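Local structure of tetracycline Repressor, class A (Pseudomonas sp., 5MRU) at residues Asn7-Ala12 with Leu41-Arg46; Asn63-Val68 with Ala83-Gln88; Asp73-Phe78 with Val193-Leu198. The protein represses transcription of the tetracycline resistance gene tetA by binding its operator DNA, and loses affinity for that DNA when tetracycline binds. One frame throughout, in Å; residues are numbered along the deposited sequence.

Contact 1: residues Asn7-Ala12 with Leu41-Arg46; sequences NTVIRA and LYWHFR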
loop_
_atom_site.group_PDB
_atom_site.type_symbol
_atom_site.label_atom_id
_atom_site.label_comp_id
_atom_site.label_asym_id
_atom_site.label_seq_id
_atom_site.Cartn_x
_atom_site.Cartn_y
_atom_site.Cartn_z
ATOM N N ASN A 7 -28.608 -1.011 -0.735
ATOM C CA ASN A 7 -27.877 -0.425 0.399
ATOM C C ASN A 7 -27.957 -1.297 1.640
ATOM O O ASN A 7 -26.946 -1.581 2.261
ATOM C CB ASN A 7 -28.399 0.988 0.727
ATOM N N THR A 8 -29.154 -1.732 1.993
ATOM C CA THR A 8 -29.344 -2.671 3.098
ATOM C C THR A 8 -28.324 -3.846 2.968
ATOM O O THR A 8 -27.705 -4.269 3.947
ATOM C CB THR A 8 -30.835 -3.148 3.181
ATOM O OG1 THR A 8 -31.249 -3.747 1.948
ATOM C CG2 THR A 8 -31.779 -1.973 3.457
ATOM N N VAL A 9 -28.117 -4.329 1.744
ATOM C CA VAL A 9 -27.157 -5.409 1.483
ATOM C C VAL A 9 -25.710 -4.946 1.683
ATOM O O VAL A 9 -24.878 -5.681 2.227
ATOM C CB VAL A 9 -27.325 -5.976 0.050
ATOM C CG1 VAL A 9 -26.240 -6.979 -0.298
ATOM C CG2 VAL A 9 -28.648 -6.695 -0.088
ATOM N N ILE A 10 -25.401 -3.744 1.211
ATOM C CA ILE A 10 -24.055 -3.214 1.339
ATOM C C ILE A 10 -23.713 -2.880 2.805
ATOM O O ILE A 10 -22.619 -3.179 3.301
ATOM C CB ILE A 10 -23.863 -1.989 0.446
ATOM C CG1 ILE A 10 -24.011 -2.372 -1.046
ATOM C CG2 ILE A 10 -22.491 -1.384 0.688
ATOM C CD1 ILE A 10 -22.821 -3.124 -1.655
ATOM N N ARG A 11 -24.660 -2.275 3.500
ATOM C CA ARG A 11 -24.469 -1.996 4.883
ATOM C C ARG A 11 -24.139 -3.304 5.604
ATOM O O ARG A 11 -23.194 -3.376 6.375
ATOM C CB ARG A 11 -25.730 -1.357 5.440
ATOM C CG ARG A 11 -25.720 -1.001 6.925
ATOM C CD ARG A 11 -25.150 0.375 7.205
ATOM N NE ARG A 11 -23.802 0.244 7.730
ATOM C CZ ARG A 11 -22.726 0.860 7.263
ATOM N NH1 ARG A 11 -22.786 1.707 6.239
ATOM N NH2 ARG A 11 -21.562 0.624 7.841
ATOM N N ALA A 12 -24.922 -4.340 5.347
ATOM C CA ALA A 12 -24.730 -5.620 6.013
ATOM C C ALA A 12 -23.327 -6.194 5.702
ATOM O O ALA A 12 -22.668 -6.810 6.563
ATOM C CB ALA A 12 -25.819 -6.582 5.579
ATOM N N LEU A 41 -35.831 -8.765 -1.045
ATOM C CA LEU A 41 -35.326 -8.020 -2.198
ATOM C C LEU A 41 -34.001 -8.653 -2.639
ATOM O O LEU A 41 -33.140 -8.950 -1.804
ATOM C CB LEU A 41 -35.160 -6.530 -1.846
ATOM C CG LEU A 41 -34.702 -6.183 -0.412
ATOM C CD1 LEU A 41 -33.182 -6.241 -0.274
ATOM C CD2 LEU A 41 -35.305 -4.842 0.063
ATOM N N TYR A 42 -33.856 -8.846 -3.948
ATOM C CA TYR A 42 -32.887 -9.788 -4.490
ATOM C C TYR A 42 -31.512 -9.183 -4.723
ATOM O O TYR A 42 -31.372 -8.038 -5.116
ATOM C CB TYR A 42 -33.442 -10.350 -5.786
ATOM C CG TYR A 42 -32.588 -11.366 -6.466
ATOM C CD1 TYR A 42 -32.683 -12.712 -6.154
ATOM C CD2 TYR A 42 -31.723 -10.993 -7.466
ATOM C CE1 TYR A 42 -31.912 -13.665 -6.809
ATOM C CE2 TYR A 42 -30.931 -11.925 -8.116
ATOM C CZ TYR A 42 -31.030 -13.264 -7.789
ATOM O OH TYR A 42 -30.239 -14.172 -8.455
ATOM N N TRP A 43 -30.481 -9.969 -4.478
ATOM C CA TRP A 43 -29.146 -9.498 -4.759
ATOM C C TRP A 43 -28.228 -10.628 -5.159
ATOM O O TRP A 43 -28.383 -11.750 -4.707
ATOM C CB TRP A 43 -28.554 -8.805 -3.536
ATOM C CG TRP A 43 -28.428 -9.718 -2.387
ATOM C CD1 TRP A 43 -29.410 -10.043 -1.487
ATOM C CD2 TRP A 43 -27.278 -10.474 -2.020
ATOM N NE1 TRP A 43 -28.923 -10.944 -0.572
ATOM C CE2 TRP A 43 -27.615 -11.215 -0.869
ATOM C CE3 TRP A 43 -26.000 -10.606 -2.559
ATOM C CZ2 TRP A 43 -26.732 -12.074 -0.251
ATOM C CZ3 TRP A 43 -25.090 -11.454 -1.921
ATOM C CH2 TRP A 43 -25.468 -12.178 -0.777
ATOM N N HIS A 44 -27.245 -10.307 -5.988
ATOM C CA HIS A 44 -26.291 -11.283 -6.406
ATOM C C HIS A 44 -24.977 -10.628 -6.764
ATOM O O HIS A 44 -24.966 -9.633 -7.451
ATOM C CB HIS A 44 -26.795 -12.096 -7.608
ATOM C CG HIS A 44 -25.785 -13.075 -8.079
ATOM N ND1 HIS A 44 -25.463 -14.192 -7.347
ATOM C CD2 HIS A 44 -24.913 -13.036 -9.115
ATOM C CE1 HIS A 44 -24.459 -14.824 -7.925
ATOM N NE2 HIS A 44 -24.114 -14.148 -9.008
ATOM N N PHE A 45 -23.863 -11.204 -6.331
ATOM C CA PHE A 45 -22.581 -10.709 -6.802
ATOM C C PHE A 45 -21.901 -11.698 -7.755
ATOM O O PHE A 45 -21.901 -12.909 -7.515
ATOM C CB PHE A 45 -21.689 -10.357 -5.621
ATOM C CG PHE A 45 -22.199 -9.192 -4.823
ATOM C CD1 PHE A 45 -21.987 -7.902 -5.252
ATOM C CD2 PHE A 45 -22.907 -9.401 -3.623
ATOM C CE1 PHE A 45 -22.457 -6.831 -4.499
ATOM C CE2 PHE A 45 -23.366 -8.344 -2.860
ATOM C CZ PHE A 45 -23.151 -7.054 -3.304
ATOM N N ARG A 46 -21.347 -11.175 -8.840
ATOM C CA ARG A 46 -20.753 -12.039 -9.837
ATOM C C ARG A 46 -19.643 -12.897 -9.180
ATOM O O ARG A 46 -19.446 -14.037 -9.517
ATOM C CB ARG A 46 -20.280 -11.196 -11.034
ATOM C CG ARG A 46 -19.373 -11.909 -12.018
ATOM C CD ARG A 46 -19.522 -11.335 -13.421
ATOM N NE ARG A 46 -18.503 -11.822 -14.359
ATOM C CZ ARG A 46 -17.212 -11.460 -14.336
ATOM N NH1 ARG A 46 -16.741 -10.602 -13.411
ATOM N NH2 ARG A 46 -16.375 -11.961 -15.246
#
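The first turns of helix 7-24 lie against the extended loop 41-46, the two backbones coming nearest at Val-9 and Trp-43, whose CA atoms are 7.7 Å apart, and no hydrogen bond crosses between them. Along the loop the side chains alternate: Leu-41, Trp-43 and Phe-45 turn to the helix, while Tyr-42 and His-44 turn from it. Val-9 sits in the middle, and both of its methyls are in use. CG2 rides over the face of the Trp-43 indole, 4.0 Å from the centroid of the five-membered ring and 28° off its normal, a CH-pi contact whose nearest ring atom is CD1. The other methyl, CG1, stands anti to the backbone N (chi1 173°) and reaches the same face over the CG-CD2 side, 4.0 Å from Trp-43 CD2. It also meets the edge of Phe-45, with CE2 at 4.1 Å, and so fills the angle between the two aromatic side chains. Leu-41 to Phe-45 belong to the helix-turn-helix region, at the end where TetR-family repressors carry the DNA recognition helix; in this model residues 36-39 are missing and 41-46 form no regular helix, yet Trp-43 and Phe-45 still pack into the small helical domain. Trp-43 also touches Leu-30 and Leu-34 of helix 27-34, and Phe-45 rests on Leu-51 of helix 48-63. Ile-10 comes to the same ring at its edge, CD1 lying 4.3 Å from Phe-45 CZ, and Ile-10 also touches Ala-54 and Ala-58 of helix 48-63. At the more exposed end, Thr-8 brings its hydroxyl rather than its methyl to the loop, OG1 being 3.9 Å from CD1 of Leu-41, a simple van der Waals touch.

Contact 2: residues Asn63-Val68 with Ala83-Gln88; sequences NHSTSV and ARSFRQ. With TDC (5a,6-anhydrotetracycline), chain B.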
loop_
_atom_site.group_PDB
_atom_site.type_symbol
_atom_site.label_atom_id
_atom_site.label_comp_id
_atom_site.label_asym_id
_atom_site.label_seq_id
_atom_site.Cartn_x
_atom_site.Cartn_y
_atom_site.Cartn_z
ATOM N N ASN A 63 -17.584 8.246 3.176
ATOM C CA ASN A 63 -16.615 9.053 3.950
ATOM C C ASN A 63 -15.622 10.003 3.241
ATOM O O ASN A 63 -15.035 10.873 3.903
ATOM C CB ASN A 63 -15.845 8.122 4.885
ATOM C CG ASN A 63 -16.581 7.866 6.179
ATOM O OD1 ASN A 63 -16.872 8.801 6.947
ATOM N ND2 ASN A 63 -16.876 6.600 6.441
ATOM N N HIS A 64 -15.428 9.824 1.933
ATOM C CA HIS A 64 -14.474 10.609 1.148
ATOM C C HIS A 64 -15.063 11.973 0.889
ATOM O O HIS A 64 -15.756 12.188 -0.098
ATOM C CB HIS A 64 -14.138 9.893 -0.174
ATOM C CG HIS A 64 -13.013 10.515 -0.937
ATOM N ND1 HIS A 64 -12.108 11.388 -0.367
ATOM C CD2 HIS A 64 -12.635 10.373 -2.230
ATOM C CE1 HIS A 64 -11.233 11.764 -1.282
ATOM N NE2 HIS A 64 -11.527 11.157 -2.420
ATOM N N SER A 65 -14.759 12.902 1.778
ATOM C CA SER A 65 -15.556 14.104 1.925
ATOM C C SER A 65 -14.967 15.376 1.240
ATOM O O SER A 65 -15.727 16.314 0.931
ATOM C CB SER A 65 -15.850 14.316 3.431
ATOM O OG SER A 65 -14.653 14.631 4.135
ATOM N N THR A 66 -13.647 15.433 1.019
ATOM C CA THR A 66 -13.073 16.473 0.115
ATOM C C THR A 66 -12.451 15.785 -1.134
ATOM O O THR A 66 -11.413 16.199 -1.653
ATOM C CB THR A 66 -12.195 17.577 0.861
ATOM O OG1 THR A 66 -11.709 18.627 -0.029
ATOM C CG2 THR A 66 -11.056 16.943 1.588
ATOM N N SER A 67 -13.148 14.737 -1.592
ATOM C CA SER A 67 -13.064 14.185 -2.961
ATOM C C SER A 67 -13.242 15.231 -4.070
ATOM O O SER A 67 -12.367 15.423 -4.897
ATOM C CB SER A 67 -14.162 13.107 -3.134
ATOM O OG SER A 67 -14.592 12.926 -4.480
ATOM N N VAL A 68 -14.406 15.864 -4.095
ATOM C CA VAL A 68 -14.719 16.922 -5.071
ATOM C C VAL A 68 -14.126 18.307 -4.652
ATOM O O VAL A 68 -14.130 18.664 -3.462
ATOM C CB VAL A 68 -16.259 16.991 -5.299
ATOM C CG1 VAL A 68 -16.672 18.265 -6.018
ATOM C CG2 VAL A 68 -16.747 15.756 -6.064
ATOM N N ALA A 83 -6.365 13.896 0.205
ATOM C CA ALA A 83 -5.586 12.767 0.699
ATOM C C ALA A 83 -6.008 12.391 2.096
ATOM O O ALA A 83 -6.139 11.213 2.440
ATOM C CB ALA A 83 -4.110 13.143 0.716
ATOM N N ARG A 84 -6.185 13.417 2.918
ATOM C CA ARG A 84 -6.698 13.228 4.267
ATOM C C ARG A 84 -8.022 12.543 4.238
ATOM O O ARG A 84 -8.289 11.649 5.056
ATOM C CB ARG A 84 -6.833 14.574 4.970
ATOM C CG ARG A 84 -5.522 14.993 5.556
ATOM C CD ARG A 84 -5.597 16.416 5.950
ATOM N NE ARG A 84 -4.474 16.794 6.786
ATOM C CZ ARG A 84 -4.074 18.055 6.945
ATOM N NH1 ARG A 84 -4.709 19.051 6.325
ATOM N NH2 ARG A 84 -3.029 18.326 7.724
ATOM N N SER A 85 -8.861 12.969 3.304
ATOM C CA SER A 85 -10.230 12.477 3.231
ATOM C C SER A 85 -10.321 11.060 2.668
ATOM O O SER A 85 -11.116 10.254 3.127
ATOM C CB SER A 85 -11.012 13.407 2.363
ATOM O OG SER A 85 -12.350 13.065 2.433
ATOM N N PHE A 86 -9.519 10.781 1.639
ATOM C CA PHE A 86 -9.374 9.443 1.092
ATOM C C PHE A 86 -8.987 8.503 2.232
ATOM O O PHE A 86 -9.728 7.585 2.564
ATOM C CB PHE A 86 -8.314 9.458 -0.013
ATOM C CG PHE A 86 -8.075 8.112 -0.692
ATOM C CD1 PHE A 86 -9.116 7.297 -1.059
ATOM C CD2 PHE A 86 -6.791 7.716 -1.019
ATOM C CE1 PHE A 86 -8.906 6.100 -1.703
ATOM C CE2 PHE A 86 -6.560 6.507 -1.662
ATOM C CZ PHE A 86 -7.630 5.691 -2.007
ATOM N N ARG A 87 -7.870 8.818 2.878
ATOM C CA ARG A 87 -7.306 8.024 3.968
ATOM C C ARG A 87 -8.302 7.653 5.012
ATOM O O ARG A 87 -8.332 6.536 5.446
ATOM C CB ARG A 87 -6.195 8.802 4.665
ATOM C CG ARG A 87 -5.713 8.133 5.920
ATOM C CD ARG A 87 -4.310 8.576 6.276
ATOM N NE ARG A 87 -3.779 7.960 7.517
ATOM C CZ ARG A 87 -3.909 8.463 8.749
ATOM N NH1 ARG A 87 -4.585 9.570 8.939
ATOM N NH2 ARG A 87 -3.370 7.850 9.797
ATOM N N GLN A 88 -9.095 8.607 5.447
ATOM C CA GLN A 88 -10.139 8.321 6.460
ATOM C C GLN A 88 -11.232 7.378 5.936
ATOM O O GLN A 88 -11.780 6.563 6.701
ATOM C CB GLN A 88 -10.757 9.621 6.999
ATOM C CG GLN A 88 -9.779 10.457 7.830
ATOM C CD GLN A 88 -9.197 9.687 9.020
ATOM O OE1 GLN A 88 -8.039 9.899 9.409
ATOM N NE2 GLN A 88 -9.990 8.766 9.587
HETATM O O12 TDC B . -7.987 5.468 -6.016
HETATM C C12 TDC B . -7.977 6.576 -6.620
HETATM C C1B TDC B . -7.590 6.648 -8.047
HETATM C C11 TDC B . -7.303 5.471 -8.724
HETATM O O11 TDC B . -7.355 4.246 -8.077
HETATM C C1A TDC B . -6.945 5.494 -10.060
HETATM C C10 TDC B . -6.655 4.312 -10.726
HETATM O O10 TDC B . -6.694 3.070 -10.110
HETATM C C9 TDC B . -6.287 4.354 -12.147
HETATM C C8 TDC B . -6.245 5.577 -12.783
HETATM C C7 TDC B . -6.542 6.732 -12.079
HETATM C C61 TDC B . -6.889 6.717 -10.730
HETATM C C6 TDC B . -7.187 7.912 -10.033
HETATM C C62 TDC B . -7.150 9.268 -10.673
HETATM C C51 TDC B . -7.546 7.878 -8.690
HETATM C C5 TDC B . -7.847 9.167 -7.947
HETATM C C1C TDC B . -8.423 7.848 -5.955
HETATM C C1 TDC B . -9.860 8.189 -6.364
HETATM O O1 TDC B . -10.499 7.398 -7.053
HETATM O O1C TDC B . -8.268 7.799 -4.558
HETATM C C41 TDC B . -7.621 9.019 -6.435
HETATM C C4 TDC B . -7.972 10.357 -5.708
HETATM N N4 TDC B . -7.111 10.826 -4.557
HETATM C C43 TDC B . -6.600 9.752 -3.660
HETATM C C42 TDC B . -5.928 11.517 -5.178
HETATM C C3 TDC B . -9.476 10.464 -5.414
HETATM O O3 TDC B . -9.844 11.521 -4.921
HETATM C C2 TDC B . -10.392 9.425 -5.824
HETATM C C21 TDC B . -11.845 9.600 -5.658
HETATM O O21 TDC B . -12.303 10.679 -5.252
HETATM N N21 TDC B . -12.720 8.652 -6.057
#
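Ser-85 offers its hydroxyl to the chain just after helix 48-63 ends, where the backbone breaks away at His-64. Its OG stands anti to the backbone N (chi1 -172°) and takes two consecutive amide hydrogens, one from Ser-65. The other comes from Thr-66, whose N is 3.0 Å from Ser-85 OG, at 162°. A third, weak hydrogen bond joins Ser-85 OG to His-64 ND1 at 3.3 Å, with either atom able to be the donor. OG thus lies at the edge of the imidazole and probably contributes to fixing its rotation, together with the bond at NE2. That other ring nitrogen is spent on the ligand: His-64 NE2 and O3 of anhydrotetracycline are 3.0 Å apart in a nearly straight bond, 174°. Ser-67 OG gives a weak bond of 3.3 Å to O21 of the drug, and its CB lies over one face of the His-64 ring. Phe-86 turns an edge toward an imidazole face, the centroids 5.9 Å apart, while its own face carries the drug's O1C 3.3 Å above the ring centre. Asn-82 and Gln-116 add further hydrogen bonds to the ligand, and Phe-86 meets His-100 edge-to-face, its side chain about 5 Å (nearest atoms) from the magnesium ion. Ser-85 thus sits in the second shell, consistent with a part in positioning first-shell His-64, in the tetracycline-binding pocket of a TetR repressor, where helix 48-63 ends against helix 75-91.

Contact 3: residues Asp73-Phe78 with Val193-Leu198; sequences DDWRSF and VIVDGL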
loop_
_atom_site.group_PDB
_atom_site.type_symbol
_atom_site.label_atom_id
_atom_site.label_comp_id
_atom_site.label_asym_id
_atom_site.label_seq_id
_atom_site.Cartn_x
_atom_site.Cartn_y
_atom_site.Cartn_z
ATOM N N ASP A 73 -11.311 26.088 -2.308
ATOM C CA ASP A 73 -10.061 25.337 -2.453
ATOM C C ASP A 73 -8.978 26.104 -3.234
ATOM O O ASP A 73 -9.282 26.868 -4.146
ATOM C CB ASP A 73 -10.322 23.990 -3.151
ATOM C CG ASP A 73 -10.126 22.789 -2.228
ATOM O OD1 ASP A 73 -9.132 22.784 -1.467
ATOM O OD2 ASP A 73 -10.939 21.832 -2.292
ATOM N N ASP A 74 -7.721 25.921 -2.835
ATOM C CA ASP A 74 -6.577 26.137 -3.719
ATOM C C ASP A 74 -5.964 24.738 -3.924
ATOM O O ASP A 74 -6.401 23.749 -3.286
ATOM C CB ASP A 74 -5.572 27.150 -3.127
ATOM C CG ASP A 74 -4.393 26.486 -2.398
ATOM O OD1 ASP A 74 -4.626 25.777 -1.380
ATOM O OD2 ASP A 74 -3.232 26.670 -2.842
ATOM N N TRP A 75 -4.957 24.629 -4.794
ATOM C CA TRP A 75 -4.434 23.292 -5.146
ATOM C C TRP A 75 -3.845 22.528 -3.940
ATOM O O TRP A 75 -4.245 21.404 -3.693
ATOM C CB TRP A 75 -3.496 23.332 -6.381
ATOM C CG TRP A 75 -2.109 23.856 -6.186
ATOM C CD1 TRP A 75 -1.681 25.115 -6.416
ATOM C CD2 TRP A 75 -0.961 23.111 -5.774
ATOM N NE1 TRP A 75 -0.335 25.218 -6.158
ATOM C CE2 TRP A 75 0.125 23.998 -5.753
ATOM C CE3 TRP A 75 -0.751 21.787 -5.397
ATOM C CZ2 TRP A 75 1.401 23.599 -5.385
ATOM C CZ3 TRP A 75 0.507 21.399 -5.022
ATOM C CH2 TRP A 75 1.565 22.293 -5.017
ATOM N N ARG A 76 -2.952 23.154 -3.175
ATOM C CA ARG A 76 -2.402 22.544 -1.960
ATOM C C ARG A 76 -3.514 22.041 -1.067
ATOM O O ARG A 76 -3.520 20.881 -0.696
ATOM C CB ARG A 76 -1.563 23.537 -1.151
ATOM C CG ARG A 76 -0.087 23.566 -1.510
ATOM C CD ARG A 76 0.615 24.708 -0.785
ATOM N NE ARG A 76 1.840 25.114 -1.469
ATOM C CZ ARG A 76 3.002 24.462 -1.413
ATOM N NH1 ARG A 76 3.107 23.348 -0.689
ATOM N NH2 ARG A 76 4.064 24.925 -2.088
ATOM N N SER A 77 -4.442 22.934 -0.719
ATOM C CA SER A 77 -5.505 22.618 0.229
ATOM C C SER A 77 -6.404 21.495 -0.276
ATOM O O SER A 77 -6.893 20.718 0.528
ATOM C CB SER A 77 -6.348 23.845 0.522
ATOM O OG SER A 77 -7.190 24.122 -0.574
ATOM N N PHE A 78 -6.605 21.407 -1.593
ATOM C CA PHE A 78 -7.380 20.310 -2.194
ATOM C C PHE A 78 -6.681 18.944 -2.124
ATOM O O PHE A 78 -7.271 17.961 -1.673
ATOM C CB PHE A 78 -7.715 20.601 -3.658
ATOM C CG PHE A 78 -8.165 19.387 -4.406
ATOM C CD1 PHE A 78 -9.379 18.793 -4.108
ATOM C CD2 PHE A 78 -7.355 18.793 -5.359
ATOM C CE1 PHE A 78 -9.784 17.627 -4.751
ATOM C CE2 PHE A 78 -7.759 17.631 -6.012
ATOM C CZ PHE A 78 -8.978 17.045 -5.705
ATOM N N VAL A 193 5.803 16.304 2.437
ATOM C CA VAL A 193 6.897 16.122 1.488
ATOM C C VAL A 193 6.364 15.968 0.062
ATOM O O VAL A 193 6.860 16.567 -0.892
ATOM C CB VAL A 193 7.702 14.878 1.845
ATOM C CG1 VAL A 193 8.734 14.589 0.766
ATOM C CG2 VAL A 193 8.343 15.045 3.206
ATOM N N ILE A 194 5.341 15.159 -0.089
ATOM C CA ILE A 194 4.791 14.964 -1.412
ATOM C C ILE A 194 4.282 16.264 -2.004
ATOM O O ILE A 194 4.470 16.519 -3.178
ATOM C CB ILE A 194 3.696 13.878 -1.409
ATOM C CG1 ILE A 194 4.366 12.498 -1.561
ATOM C CG2 ILE A 194 2.649 14.127 -2.503
ATOM C CD1 ILE A 194 3.470 11.322 -1.211
ATOM N N VAL A 195 3.644 17.091 -1.204
ATOM C CA VAL A 195 3.029 18.270 -1.767
ATOM C C VAL A 195 4.110 19.271 -2.198
ATOM O O VAL A 195 3.921 20.056 -3.149
ATOM C CB VAL A 195 2.023 18.906 -0.785
ATOM C CG1 VAL A 195 2.606 20.129 -0.067
ATOM C CG2 VAL A 195 0.754 19.287 -1.526
ATOM N N ASP A 196 5.241 19.239 -1.488
ATOM C CA ASP A 196 6.360 20.122 -1.807
ATOM C C ASP A 196 6.913 19.761 -3.202
ATOM O O ASP A 196 6.956 20.606 -4.104
ATOM C CB ASP A 196 7.463 20.043 -0.733
ATOM C CG ASP A 196 7.043 20.652 0.617
ATOM O OD1 ASP A 196 5.864 21.011 0.802
ATOM O OD2 ASP A 196 7.906 20.759 1.504
ATOM N N GLY A 197 7.293 18.500 -3.390
ATOM C CA GLY A 197 7.867 18.060 -4.660
ATOM C C GLY A 197 6.988 18.320 -5.871
ATOM O O GLY A 197 7.490 18.444 -6.978
ATOM N N LEU A 198 5.676 18.377 -5.670
ATOM C CA LEU A 198 4.764 18.766 -6.741
ATOM C C LEU A 198 4.829 20.259 -7.006
ATOM O O LEU A 198 4.756 20.683 -8.161
ATOM C CB LEU A 198 3.331 18.411 -6.384
ATOM C CG LEU A 198 3.065 16.921 -6.225
ATOM C CD1 LEU A 198 1.779 16.749 -5.434
ATOM C CD2 LEU A 198 2.994 16.223 -7.579
#
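Trp-75 brings the CZ3-CH2 end of its indole obliquely against Val-195, CZ3 lying 4.1 Å from CG2. The same end also reaches the helix backbone, where the carbonyl O of Val-195 sits at the ring edge 3.7 Å from CH2, and it goes on to Leu-198, whose CB is 4.3 Å from CZ3. The indole gets there because CG stands between the backbone N and the carbonyl carbon (chi1 76°), swinging the ring across to helix 183-199. Phe-125 meets this indole edge-to-face and Ala-123 of helix 107-123 touches it, so the tryptophan bridges the 107-125 region and helix 183-199 in the ligand-binding domain. Arg-76 follows as an extended chain, its CG over one face of the indole, and one face of its guanidinium is met by Trp-75 CZ2, off toward the rim of that group. Edge-on, its NH1 touches CG1 of Val-195, so that the valine gives one methyl to each of the two side chains. NH1 also makes a long salt bridge to Asp-196 OD1 at 3.9 Å, the guanidinium and carboxylate planes 73° apart. Helix 183-199 belongs to the four-helix bundle by which TetR repressors dimerise, and the stronger partner of Asp-196 accordingly lies across that interface: its OD2 forms a salt bridge with Arg-201 of the second subunit. Ile-194 packs there on Ile-194 of the second subunit, and within its own chain on helix 127-153. The start of helix 75-91, which presents Trp-75 and Arg-76, is N-capped by Asp-74, whose OD1 accepts from Ser-77 N at 2.9 Å, approached from above the carboxylate plane.

Overall arrangement
From the N terminus, contact 1 closes first: residues 41-46 return to helix 7-24 after helix 27-34, tying the DNA-binding domain together. Helix 48-63 then leads out of that domain to residues 63-68, where contact 2 opens. Before it closes at 83-88, contact 3 has opened at 73-78, so the two cross, sharing helix 75-91; contact 3 closes only at helix 183-199, after more than a hundred residues. The crossing pair touch where Phe-78 CE1 lies 3.4 Å from Ser-67 O. Contacts 1 and 3 fall on opposite sides of the chain's centre, about 38 Å apart between centres, with the drug pocket of contact 2 between DNA-binding and dimerising parts.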